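Local coordinates for protein cytosol aminopeptidase (Coxiella burnetii, PDB 3IJ3) that probably acts as a manganese-dependent M17-family aminopeptidase, removing residues from the N-termini of peptides, at residues Q41-P45 / D46-D50. Numbering follows the deposited sequence.
Sequences QPMMP and DELPD
M43 sets its sulfur against the backbone where E47 joins L48, at the strand-to-helix turn that leads from strand 38-43 of the N-terminal domain sheet into helix 48-52. Its CG stands anti to the backbone N (chi1 -177°), and the chain then bends twice, at chi2 and chi3. That double bend brings M43 SD to 3.7 Å from L48 N and into contact with E47 CB, although the CB of M43 itself points neither toward nor away from the helix; CE turns away from the E47-L48 backbone. The buried side chains of M43 and L48 cross at about a right angle, M43 CG lying 4.0 Å from L48 CD1. W51, one turn further along the helix, also touches M43.

The backbone closes the bend. E47 N donates to M44 O over 3.1 Å in a bent bond, with the donor lifted 51° out of the carbonyl plane. L48 N gives its better bond to P45 O at 3.3 Å and a weak one to M44 O, so M44 O receives two N-H groups. L48 N lies well out of the P45 carbonyl plane. P45 and P49 bring no N-H of their own; instead P49 CD comes within 3.3 Å of P45 O.

Beyond the turn's backbone bonds, the end of the M44 side chain leads away from the helix; the M44 side chain also touches V92 of a neighbouring loop. E47 bends at chi2 and folds its carboxylate back toward M44. Y95 OH hydrogen-bonds both E47 OE1 and M44 N, tying this acid and the residue just after the strand to one hydroxyl, while the same E47 OE1 lies 3.5 Å from M44 CB.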
loop_
_atom_site.group_PDB
_atom_site.type_symbol
_atom_site.label_atom_id
_atom_site.label_comp_id
_atom_site.label_asym_id
_atom_site.label_seq_id
_atom_site.Cartn_x
_atom_site.Cartn_y
_atom_site.Cartn_z
ATOM N N GLN A 41 -5.374 45.216 -27.875
ATOM C CA GLN A 41 -4.411 44.969 -28.945
ATOM C C GLN A 41 -3.316 43.993 -28.525
ATOM O O GLN A 41 -2.643 44.229 -27.529
ATOM C CB GLN A 41 -3.770 46.302 -29.337
ATOM C CG GLN A 41 -2.674 46.220 -30.421
ATOM C CD GLN A 41 -2.123 47.569 -30.781
ATOM O OE1 GLN A 41 -2.609 48.605 -30.298
ATOM N NE2 GLN A 41 -1.085 47.581 -31.627
ATOM N N PRO A 42 -3.121 42.905 -29.294
ATOM C CA PRO A 42 -2.045 41.991 -28.932
ATOM C C PRO A 42 -0.679 42.620 -29.213
ATOM O O PRO A 42 -0.530 43.444 -30.134
ATOM C CB PRO A 42 -2.289 40.774 -29.839
ATOM C CG PRO A 42 -2.921 41.354 -31.047
ATOM C CD PRO A 42 -3.798 42.477 -30.534
ATOM N N MET A 43 0.312 42.224 -28.430
ATOM C CA MET A 43 1.641 42.787 -28.550
ATOM C C MET A 43 2.711 41.795 -28.130
ATOM O O MET A 43 2.535 41.036 -27.189
ATOM C CB MET A 43 1.720 44.033 -27.637
ATOM C CG MET A 43 3.043 44.833 -27.662
ATOM S SD MET A 43 3.459 45.460 -29.286
ATOM C CE MET A 43 2.109 46.575 -29.688
ATOM N N MET A 44 3.812 41.783 -28.874
ATOM C CA MET A 44 4.961 40.967 -28.530
ATOM C C MET A 44 6.096 41.930 -28.222
ATOM O O MET A 44 6.093 43.071 -28.708
ATOM C CB MET A 44 5.332 39.995 -29.650
ATOM C CG MET A 44 4.289 38.927 -29.877
ATOM S SD MET A 44 4.856 37.598 -30.930
ATOM C CE MET A 44 6.004 36.742 -29.844
ATOM N N PRO A 45 7.060 41.495 -27.399
ATOM C CA PRO A 45 8.175 42.345 -27.011
ATOM C C PRO A 45 8.897 43.049 -28.152
ATOM O O PRO A 45 9.210 44.237 -28.042
ATOM C CB PRO A 45 9.125 41.367 -26.318
ATOM C CG PRO A 45 8.244 40.329 -25.769
ATOM C CD PRO A 45 7.119 40.177 -26.740
ATOM N N ASP A 46 9.160 42.325 -29.239
ATOM C CA ASP A 46 9.905 42.892 -30.360
ATOM C C ASP A 46 9.216 44.037 -31.068
ATOM O O ASP A 46 9.891 44.888 -31.655
ATOM C CB ASP A 46 10.262 41.809 -31.388
ATOM C CG ASP A 46 11.338 40.832 -30.882
ATOM O OD1 ASP A 46 11.936 41.054 -29.802
ATOM O OD2 ASP A 46 11.595 39.841 -31.589
ATOM N N GLU A 47 7.890 44.065 -31.031
ATOM C CA GLU A 47 7.138 45.123 -31.715
ATOM C C GLU A 47 6.833 46.328 -30.847
ATOM O O GLU A 47 6.440 47.376 -31.352
ATOM C CB GLU A 47 5.814 44.580 -32.285
ATOM C CG GLU A 47 5.978 43.772 -33.578
ATOM C CD GLU A 47 6.707 42.467 -33.364
ATOM O OE1 GLU A 47 6.240 41.675 -32.526
ATOM O OE2 GLU A 47 7.729 42.232 -34.051
ATOM N N LEU A 48 7.028 46.196 -29.546
ATOM C CA LEU A 48 6.646 47.273 -28.631
ATOM C C LEU A 48 7.402 48.598 -28.832
ATOM O O LEU A 48 6.772 49.657 -28.868
ATOM C CB LEU A 48 6.686 46.770 -27.176
ATOM C CG LEU A 48 6.198 47.706 -26.077
ATOM C CD1 LEU A 48 4.798 48.210 -26.371
ATOM C CD2 LEU A 48 6.266 46.972 -24.720
ATOM N N PRO A 49 8.738 48.550 -29.013
ATOM C CA PRO A 49 9.478 49.800 -29.184
ATOM C C PRO A 49 8.993 50.635 -30.368
ATOM O O PRO A 49 8.770 51.838 -30.218
ATOM C CB PRO A 49 10.922 49.322 -29.392
ATOM C CG PRO A 49 10.985 48.039 -28.675
ATOM C CD PRO A 49 9.647 47.397 -28.904
ATOM N N ASP A 50 8.833 49.997 -31.526
ATOM C CA ASP A 50 8.333 50.681 -32.728
ATOM C C ASP A 50 6.899 51.161 -32.554
ATOM O O ASP A 50 6.538 52.219 -33.053
ATOM C CB ASP A 50 8.389 49.763 -33.954
ATOM C CG ASP A 50 9.797 49.532 -34.452
ATOM O OD1 ASP A 50 10.700 50.317 -34.110
ATOM O OD2 ASP A 50 9.985 48.556 -35.204
#